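Local coordinates for retropepsin-like aspartic endopeptidase domain-containing protein (Legionella pneumophila subsp. pneumophila str. Philadelphia 1, PDB 2PMA) that is of unknown function but belongs to a putative zinc protease family and, from its retropepsin-like aspartic endopeptidase domain, probably acts as a peptidase, at residues I4-K10 against P137-T143; D25-A31 against L122-I128. All coordinates share one frame; numbering follows the deposited sequence.

Interaction 1. Residues I4-K10 against P137-T143; sequences IYGYVEK and PALTFTT
Over one face of the Phe141 ring, displaced toward its rim, lies the backbone O of Val8, while Lys10 N sits near the ring plane at the edge. Val8 CG1 comes alongside to meet CZ of Phe141 at 3.6 Å, and the bent chain of Lys10 passes CE2. The Tyr7 ring carries Val8 CG2 on one face, and its CE1 touches CG2 of Thr140, the two side chains pointing the same way. Thr143 CG2 meets the Tyr5 ring at its edge. The remaining flat group, the Glu9 carboxylate, is the polar hub. A bend at chi2 (-70°) folds it back toward 137-143, where OE2 accepts from three donors: Gly6 N through the anti lone pair, Thr142 N on the syn side, and Thr142 OG1 from above the plane at 2.6 Å. OE1 takes Thr143 N at 3.2 Å. These bonds hold the buried carboxylate against rotation. Backbone bonds from Phe141 N to Val8 O (2.8 Å) and from Tyr7 N to Leu139 O complete the join. The C-terminal segment thus runs along the turn between strands 3-6 and 8-13, with Leu24 of strand 18-24 and Leu100 of strand 90-100 packing against Tyr5 and Glu9.

Interaction 2. Residues D25-A31 against L122-I128; sequences DTGAKSA and LLGRDAI. With ACT (acetate ion), chain E; FMT (formic acid), chain H.
Arg125 reaches back from the first turn of helix 125-130 across the loop 25-31, its guanidinium edge toward Thr26 O and one face under the backbone N of Lys29. A bend at chi3 (-67°) turns the group so that NH1 donates to Thr26 O at 3.0 Å, nearly in the guanidinium plane and with a straight N-H (168°). Along the same planar rim, acetate OXT accepts from NH1 and NH2, and formic acid O2 takes NE of Arg125 at 2.8 Å. Lys29 and Asp126 meet beside this group: the lysine is extended up to chi4, where it bends, and Lys29 NZ forms a salt bridge at the syn lone pair of Asp126 OD1 (3.0 Å). At the other end, Asp25 crosses Leu122 at a slant, Asp25 CB against Leu122 CD2 and Asp25 OD2 3.6 Å from Leu122 CD1. Asp25 OD1 turns instead to its own loop, accepting from Gly27 N in an Asx turn. Between these ends the backbones mesh closely. Asp25 N donates to Leu123 O, whereas Ala28 O receives Arg125 N (2.8 Å) and Lys29 O receives Asp126 N at the start of the helix. Gly124, the N-cap residue, brings its CA within 3.2 Å of Ala28 O. A water links Lys29 O with Ala127 N. The loop carries the Asp-Thr-Gly sequence of retropepsin-like proteases, consistent with an active-site loop. Its carbonyls satisfy helix-start amides; acetate and formic acid, probably from the crystallisation liquor, gather at the guanidinium edge, and the acetate would help offset the charge of Arg125.

In the fold
Both contacts are partly buried, but interaction 2 is nearer the middle of the chain (its centre about 9 Å from that of the chain, against about 16 Å) and is nested within the loop that interaction 1 closes. The two centres are about 14 Å apart, the nearest atoms about 5 Å, with no touch, yet both reach the same mixed sheet and strand 18-24. Interaction 1 fastens the C-terminal end to the N-terminal strands at the periphery, where a buried carboxylate collects amide and hydroxyl donors beside aromatic rings. Interaction 2 joins a loop to a strand end and helix start mainly through backbone carbonyls, with Arg125, Lys29 and Asp126 toward the outside and Leu122, Leu123 and Ala31 packed within, although Asp25 lies against Leu122.

Interaction 1. Residues I4-K10 against P137-T143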
ATOM      1  N   ILE A   4       7.147  11.318 -13.437  0.50 26.25           N
ATOM      2  CA  ILE A   4       5.736  11.526 -13.669  0.50 26.15           C
ATOM      3  C   ILE A   4       5.052  10.186 -13.996  0.50 25.50           C
ATOM      4  O   ILE A   4       5.243   9.615 -15.077  0.50 24.38           O
ATOM      5  CB  ILE A   4       5.463  12.767 -14.614  0.50 26.97           C
ATOM      6  CG1 ILE A   4       4.240  12.569 -15.492  0.50 27.53           C
ATOM      7  CG2 ILE A   4       6.747  13.262 -15.326  0.50 27.36           C
ATOM      8  CD1 ILE A   4       3.039  12.972 -14.758  0.50 29.57           C
ATOM      9  N   TYR A   5       4.296   9.688 -13.012  1.00 24.04           N
ATOM     10  CA  TYR A   5       3.648   8.356 -13.055  1.00 24.24           C
ATOM     11  C   TYR A   5       2.254   8.466 -13.637  1.00 24.96           C
ATOM     12  O   TYR A   5       1.702   9.573 -13.695  1.00 24.95           O
ATOM     13  CB  TYR A   5       3.535   7.843 -11.620  1.00 25.11           C
ATOM     14  CG  TYR A   5       4.885   7.678 -10.968  1.00 27.48           C
ATOM     15  CD1 TYR A   5       5.747   6.657 -11.380  1.00 27.74           C
ATOM     16  CD2 TYR A   5       5.299   8.538  -9.937  1.00 28.89           C
ATOM     17  CE1 TYR A   5       7.028   6.495 -10.795  1.00 29.52           C
ATOM     18  CE2 TYR A   5       6.571   8.377  -9.331  1.00 31.01           C
ATOM     19  CZ  TYR A   5       7.413   7.354  -9.765  1.00 28.53           C
ATOM     20  OH  TYR A   5       8.658   7.182  -9.200  1.00 32.28           O
ATOM     21  N   GLY A   6       1.681   7.356 -14.108  1.00 23.35           N
ATOM     22  CA  GLY A   6       0.253   7.391 -14.475  1.00 23.86           C
ATOM     23  C   GLY A   6      -0.645   7.184 -13.235  1.00 24.40           C
ATOM     24  O   GLY A   6      -0.156   6.983 -12.102  1.00 25.09           O
ATOM     25  N   TYR A   7      -1.963   7.208 -13.427  1.00 24.30           N
ATOM     26  CA  TYR A   7      -2.849   7.038 -12.287  1.00 24.24           C
ATOM     27  C   TYR A   7      -3.000   5.567 -11.847  1.00 24.66           C
ATOM     28  O   TYR A   7      -3.536   5.303 -10.764  1.00 23.61           O
ATOM     29  CB  TYR A   7      -4.202   7.703 -12.500  1.00 25.74           C
ATOM     30  CG  TYR A   7      -5.210   6.848 -13.234  1.00 26.63           C
ATOM     31  CD1 TYR A   7      -5.194   6.756 -14.628  1.00 26.04           C
ATOM     32  CD2 TYR A   7      -6.210   6.166 -12.528  1.00 26.94           C
ATOM     33  CE1 TYR A   7      -6.141   5.978 -15.306  1.00 29.60           C
ATOM     34  CE2 TYR A   7      -7.138   5.388 -13.173  1.00 29.95           C
ATOM     35  CZ  TYR A   7      -7.104   5.284 -14.551  1.00 29.89           C
ATOM     36  OH  TYR A   7      -8.053   4.510 -15.162  1.00 30.72           O
ATOM     37  N   VAL A   8      -2.554   4.627 -12.696  1.00 24.80           N
ATOM     38  CA  VAL A   8      -2.440   3.225 -12.281  1.00 24.58           C
ATOM     39  C   VAL A   8      -1.046   2.786 -12.613  1.00 24.96           C
ATOM     40  O   VAL A   8      -0.555   3.076 -13.702  1.00 24.80           O
ATOM     41  CB  VAL A   8      -3.420   2.279 -13.013  1.00 25.42           C
ATOM     42  CG1 VAL A   8      -3.313   0.871 -12.424  1.00 24.43           C
ATOM     43  CG2 VAL A   8      -4.828   2.762 -12.904  1.00 27.49           C
ATOM     44  N   GLU A   9      -0.403   2.087 -11.679  1.00 24.27           N
ATOM     45  CA  GLU A   9       0.955   1.576 -11.877  1.00 25.54           C
ATOM     46  C   GLU A   9       1.042   0.204 -11.249  1.00 25.77           C
ATOM     47  O   GLU A   9       0.310  -0.085 -10.324  1.00 26.22           O
ATOM     48  CB  GLU A   9       1.992   2.476 -11.176  1.00 25.55           C
ATOM     49  CG  GLU A   9       2.159   3.910 -11.780  1.00 25.58           C
ATOM     50  CD  GLU A   9       2.823   3.905 -13.149  1.00 29.47           C
ATOM     51  OE1 GLU A   9       3.386   2.866 -13.570  1.00 30.46           O
ATOM     52  OE2 GLU A   9       2.794   4.954 -13.827  1.00 29.07           O
ATOM     53  N   LYS A  10       1.983  -0.618 -11.694  1.00 25.76           N
ATOM     54  CA  LYS A  10       2.244  -1.853 -10.944  1.00 25.77           C
ATOM     55  C   LYS A  10       3.211  -1.479  -9.831  1.00 26.04           C
ATOM     56  O   LYS A  10       4.163  -0.704 -10.052  1.00 25.89           O
ATOM     57  CB  LYS A  10       2.853  -2.923 -11.859  1.00 26.68           C
ATOM     58  CG  LYS A  10       1.877  -3.507 -12.895  1.00 29.15           C
ATOM     59  CD  LYS A  10       0.675  -4.221 -12.261  1.00 27.60           C
ATOM     60  CE  LYS A  10      -0.079  -5.055 -13.343  1.00 31.60           C
ATOM     61  NZ  LYS A  10      -1.238  -5.698 -12.654  1.00 31.01           N
ATOM     62  N   PRO A 137      -2.884  11.726 -15.125  1.00 22.66           N
ATOM     63  CA  PRO A 137      -3.963  10.739 -15.220  1.00 23.46           C
ATOM     64  C   PRO A 137      -4.328  10.287 -16.621  1.00 23.48           C
ATOM     65  O   PRO A 137      -5.174   9.399 -16.761  1.00 23.08           O
ATOM     66  CB  PRO A 137      -5.142  11.448 -14.565  1.00 23.50           C
ATOM     67  CG  PRO A 137      -4.901  12.877 -14.839  1.00 24.90           C
ATOM     68  CD  PRO A 137      -3.399  13.070 -14.794  1.00 23.44           C
ATOM     69  N   ALA A 138      -3.718  10.894 -17.640  1.00 22.53           N
ATOM     70  CA  ALA A 138      -3.834  10.385 -19.010  1.00 23.73           C
ATOM     71  C   ALA A 138      -3.045   9.101 -19.224  1.00 24.64           C
ATOM     72  O   ALA A 138      -3.229   8.425 -20.251  1.00 25.43           O
ATOM     73  CB  ALA A 138      -3.339  11.425 -19.981  1.00 23.61           C
ATOM     74  N   LEU A 139      -2.129   8.787 -18.317  1.00 24.07           N
ATOM     75  CA  LEU A 139      -1.190   7.657 -18.513  1.00 24.79           C
ATOM     76  C   LEU A 139      -1.460   6.513 -17.549  1.00 24.74           C
ATOM     77  O   LEU A 139      -2.008   6.735 -16.479  1.00 24.32           O
ATOM     78  CB  LEU A 139       0.259   8.123 -18.309  1.00 25.24           C
ATOM     79  CG  LEU A 139       0.716   9.359 -19.098  1.00 25.15           C
ATOM     80  CD1 LEU A 139       2.164   9.651 -18.709  1.00 27.52           C
ATOM     81  CD2 LEU A 139       0.574   9.084 -20.580  1.00 26.04           C
ATOM     82  N   THR A 140      -1.087   5.292 -17.931  1.00 25.52           N
ATOM     83  CA  THR A 140      -1.074   4.169 -16.978  1.00 26.58           C
ATOM     84  C   THR A 140       0.188   3.354 -17.243  1.00 26.70           C
ATOM     85  O   THR A 140       0.697   3.328 -18.396  1.00 26.61           O
ATOM     86  CB  THR A 140      -2.301   3.243 -17.165  1.00 27.81           C
ATOM     87  OG1 THR A 140      -2.341   2.814 -18.524  1.00 27.99           O
ATOM     88  CG2 THR A 140      -3.624   3.980 -16.862  1.00 29.04           C
ATOM     89  N   PHE A 141       0.692   2.714 -16.186  1.00 26.90           N
ATOM     90  CA  PHE A 141       1.789   1.754 -16.277  1.00 28.56           C
ATOM     91  C   PHE A 141       3.024   2.355 -16.949  1.00 29.51           C
ATOM     92  O   PHE A 141       3.606   1.759 -17.861  1.00 29.20           O
ATOM     93  CB  PHE A 141       1.312   0.500 -16.998  1.00 29.02           C
ATOM     94  CG  PHE A 141       0.153  -0.141 -16.334  1.00 29.70           C
ATOM     95  CD1 PHE A 141      -1.087  -0.184 -16.952  1.00 30.80           C
ATOM     96  CD2 PHE A 141       0.290  -0.667 -15.045  1.00 29.35           C
ATOM     97  CE1 PHE A 141      -2.171  -0.765 -16.298  1.00 32.19           C
ATOM     98  CE2 PHE A 141      -0.786  -1.268 -14.396  1.00 30.14           C
ATOM     99  CZ  PHE A 141      -2.016  -1.305 -15.027  1.00 30.55           C
ATOM    100  N   THR A 142       3.427   3.535 -16.480  1.00 29.93           N
ATOM    101  CA  THR A 142       4.613   4.202 -17.018  1.00 32.16           C
ATOM    102  C   THR A 142       5.911   3.496 -16.624  1.00 34.34           C
ATOM    103  O   THR A 142       6.940   3.691 -17.293  1.00 33.69           O
ATOM    104  CB  THR A 142       4.751   5.626 -16.513  1.00 32.73           C
ATOM    105  OG1 THR A 142       4.950   5.603 -15.096  1.00 31.51           O
ATOM    106  CG2 THR A 142       3.533   6.484 -16.889  1.00 32.90           C
ATOM    107  N   THR A 143       5.876   2.720 -15.529  1.00 36.41           N
ATOM    108  CA  THR A 143       7.068   2.030 -15.050  1.00 40.23           C
ATOM    109  C   THR A 143       7.367   0.878 -16.014  1.00 42.74           C
ATOM    110  O   THR A 143       8.424   0.238 -15.932  1.00 43.80           O
ATOM    111  CB  THR A 143       6.950   1.564 -13.574  1.00 39.94           C
ATOM    112  OG1 THR A 143       5.794   0.738 -13.414  1.00 41.36           O
ATOM    113  CG2 THR A 143       6.813   2.779 -12.634  1.00 39.48           C
TER
HETATM  114  O   HOH W   1       6.586  -0.586 -10.763  1.00 27.54           O

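Interaction 2. Residues D25-A31 against L122-I128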
ATOM      1  N   ASP A  25      -3.635   8.208  -6.182  1.00 25.43           N
ATOM      2  CA  ASP A  25      -4.853   8.949  -5.899  1.00 26.81           C
ATOM      3  C   ASP A  25      -4.482  10.228  -5.160  1.00 25.96           C
ATOM      4  O   ASP A  25      -4.295  10.220  -3.950  1.00 26.28           O
ATOM      5  CB  ASP A  25      -5.756   8.081  -5.004  1.00 27.62           C
ATOM      6  CG  ASP A  25      -7.110   8.716  -4.713  1.00 32.87           C
ATOM      7  OD1 ASP A  25      -7.332   9.894  -5.019  1.00 33.82           O
ATOM      8  OD2 ASP A  25      -7.993   8.004  -4.197  1.00 37.90           O
ATOM      9  N   THR A  26      -4.417  11.344  -5.882  1.00 24.75           N
ATOM     10  CA  THR A  26      -4.000  12.606  -5.258  1.00 24.83           C
ATOM     11  C   THR A  26      -5.116  13.208  -4.365  1.00 25.13           C
ATOM     12  O   THR A  26      -4.858  14.135  -3.608  1.00 26.23           O
ATOM     13  CB  THR A  26      -3.539  13.629  -6.307  1.00 24.23           C
ATOM     14  OG1 THR A  26      -4.628  13.867  -7.201  1.00 24.14           O
ATOM     15  CG2 THR A  26      -2.344  13.074  -7.124  1.00 25.83           C
ATOM     16  N   GLY A  27      -6.331  12.653  -4.427  1.00 25.85           N
ATOM     17  CA  GLY A  27      -7.437  13.131  -3.604  1.00 27.31           C
ATOM     18  C   GLY A  27      -7.414  12.621  -2.158  1.00 28.16           C
ATOM     19  O   GLY A  27      -8.132  13.133  -1.304  1.00 29.11           O
ATOM     20  N   ALA A  28      -6.576  11.635  -1.895  1.00 28.39           N
ATOM     21  CA  ALA A  28      -6.445  11.007  -0.551  1.00 29.13           C
ATOM     22  C   ALA A  28      -5.040  11.210   0.026  1.00 28.19           C
ATOM     23  O   ALA A  28      -4.050  11.091  -0.683  1.00 27.03           O
ATOM     24  CB  ALA A  28      -6.707   9.529  -0.683  1.00 29.54           C
ATOM     25  N   LYS A  29      -4.940  11.493   1.321  1.00 28.43           N
ATOM     26  CA  LYS A  29      -3.630  11.596   1.958  1.00 28.78           C
ATOM     27  C   LYS A  29      -2.996  10.215   2.176  1.00 27.98           C
ATOM     28  O   LYS A  29      -1.807  10.041   1.921  1.00 26.44           O
ATOM     29  CB  LYS A  29      -3.749  12.313   3.310  1.00 29.68           C
ATOM     30  CG  LYS A  29      -2.411  12.702   3.901  1.00 32.58           C
ATOM     31  CD  LYS A  29      -2.582  13.356   5.267  1.00 34.31           C
ATOM     32  CE  LYS A  29      -1.283  13.235   6.051  1.00 41.14           C
ATOM     33  NZ  LYS A  29      -0.259  14.160   5.465  1.00 43.26           N
ATOM     34  N   SER A  30      -3.795   9.253   2.648  1.00 26.62           N
ATOM     35  CA  SER A  30      -3.294   7.949   3.091  1.00 27.34           C
ATOM     36  C   SER A  30      -3.238   6.926   1.983  1.00 26.10           C
ATOM     37  O   SER A  30      -3.996   7.017   1.014  1.00 27.89           O
ATOM     38  CB  SER A  30      -4.238   7.366   4.175  1.00 28.24           C
ATOM     39  OG  SER A  30      -4.314   8.259   5.244  1.00 31.84           O
ATOM     40  N   ALA A  31      -2.385   5.922   2.158  1.00 26.37           N
ATOM     41  CA  ALA A  31      -2.375   4.738   1.256  1.00 25.12           C
ATOM     42  C   ALA A  31      -3.199   3.637   1.942  1.00 25.95           C
ATOM     43  O   ALA A  31      -3.326   3.651   3.177  1.00 25.41           O
ATOM     44  CB  ALA A  31      -0.939   4.270   1.011  1.00 24.67           C
ATOM     45  N   LEU A 122      -3.994   1.388  -2.903  1.00 26.91           N
ATOM     46  CA  LEU A 122      -4.185   2.788  -3.290  1.00 26.63           C
ATOM     47  C   LEU A 122      -3.020   3.548  -2.659  1.00 27.05           C
ATOM     48  O   LEU A 122      -2.769   3.412  -1.453  1.00 26.32           O
ATOM     49  CB  LEU A 122      -5.521   3.261  -2.755  1.00 28.44           C
ATOM     50  CG  LEU A 122      -6.043   4.652  -3.097  1.00 31.31           C
ATOM     51  CD1 LEU A 122      -7.558   4.648  -2.893  1.00 39.46           C
ATOM     52  CD2 LEU A 122      -5.363   5.728  -2.224  1.00 34.80           C
ATOM     53  N   LEU A 123      -2.305   4.340  -3.456  1.00 24.42           N
ATOM     54  CA  LEU A 123      -1.213   5.161  -2.955  1.00 24.42           C
ATOM     55  C   LEU A 123      -1.708   6.595  -2.965  1.00 25.19           C
ATOM     56  O   LEU A 123      -2.080   7.104  -4.008  1.00 25.58           O
ATOM     57  CB  LEU A 123       0.006   4.995  -3.882  1.00 25.14           C
ATOM     58  CG  LEU A 123       0.543   3.561  -3.975  1.00 25.37           C
ATOM     59  CD1 LEU A 123       1.724   3.584  -4.965  1.00 29.53           C
ATOM     60  CD2 LEU A 123       0.989   3.048  -2.549  1.00 28.05           C
ATOM     61  N   GLY A 124      -1.734   7.232  -1.799  1.00 24.37           N
ATOM     62  CA  GLY A 124      -2.257   8.585  -1.682  1.00 23.29           C
ATOM     63  C   GLY A 124      -1.114   9.579  -1.739  1.00 23.25           C
ATOM     64  O   GLY A 124       0.002   9.232  -2.154  1.00 23.40           O
ATOM     65  N   ARG A 125      -1.379  10.804  -1.299  1.00 23.11           N
ATOM     66  CA  ARG A 125      -0.415  11.894  -1.433  1.00 22.95           C
ATOM     67  C   ARG A 125       0.865  11.625  -0.666  1.00 24.50           C
ATOM     68  O   ARG A 125       1.939  11.865  -1.191  1.00 23.76           O
ATOM     69  CB  ARG A 125      -1.011  13.237  -0.993  1.00 23.81           C
ATOM     70  CG  ARG A 125      -2.185  13.668  -1.861  1.00 23.18           C
ATOM     71  CD  ARG A 125      -2.506  15.150  -1.600  1.00 25.16           C
ATOM     72  NE  ARG A 125      -3.029  15.394  -0.236  1.00 27.82           N
ATOM     73  CZ  ARG A 125      -4.283  15.186   0.160  1.00 28.29           C
ATOM     74  NH1 ARG A 125      -5.197  14.692  -0.666  1.00 27.49           N
ATOM     75  NH2 ARG A 125      -4.643  15.486   1.407  1.00 30.82           N
ATOM     76  N   ASP A 126       0.761  11.099   0.560  1.00 24.44           N
ATOM     77  CA  ASP A 126       1.967  10.838   1.334  1.00 25.67           C
ATOM     78  C   ASP A 126       2.904   9.890   0.577  1.00 24.92           C
ATOM     79  O   ASP A 126       4.107  10.126   0.557  1.00 25.91           O
ATOM     80  CB  ASP A 126       1.638  10.269   2.727  1.00 25.44           C
ATOM     81  CG  ASP A 126       1.035  11.317   3.669  1.00 30.62           C
ATOM     82  OD1 ASP A 126       1.078  12.526   3.349  1.00 33.14           O
ATOM     83  OD2 ASP A 126       0.529  10.930   4.739  1.00 33.02           O
ATOM     84  N   ALA A 127       2.360   8.803   0.019  1.00 24.92           N
ATOM     85  CA  ALA A 127       3.155   7.813  -0.715  1.00 25.09           C
ATOM     86  C   ALA A 127       3.722   8.427  -1.994  1.00 24.82           C
ATOM     87  O   ALA A 127       4.874   8.221  -2.318  1.00 25.26           O
ATOM     88  CB  ALA A 127       2.309   6.565  -1.067  1.00 24.94           C
ATOM     89  N   ILE A 128       2.896   9.153  -2.732  1.00 24.63           N
ATOM     90  CA  ILE A 128       3.360   9.745  -4.011  1.00 24.52           C
ATOM     91  C   ILE A 128       4.525  10.699  -3.712  1.00 24.28           C
ATOM     92  O   ILE A 128       5.538  10.734  -4.442  1.00 23.99           O
ATOM     93  CB  ILE A 128       2.211  10.468  -4.727  1.00 23.88           C
ATOM     94  CG1 ILE A 128       1.131   9.440  -5.128  1.00 25.76           C
ATOM     95  CG2 ILE A 128       2.729  11.151  -6.024  1.00 24.89           C
ATOM     96  CD1 ILE A 128      -0.256  10.042  -5.422  1.00 27.76           C
TER
HETATM   97  C   ACT E 205      -7.313  14.151   2.533  1.00 62.60           C
HETATM   98  O   ACT E 205      -6.690  14.623   3.517  1.00 62.84           O
HETATM   99  OXT ACT E 205      -7.453  14.926   1.544  1.00 62.65           O
HETATM  100  CH3 ACT E 205      -7.845  12.743   2.562  1.00 61.95           C
HETATM  101  C   FMT H 304      -1.249  16.142   2.552  1.00 62.82           C
HETATM  102  O1  FMT H 304      -2.125  16.858   3.063  1.00 62.68           O
HETATM  103  O2  FMT H 304      -0.905  16.161   1.363  1.00 62.12           O
HETATM  104  O   HOH W   2      -0.254   7.849   0.813  1.00 18.61           O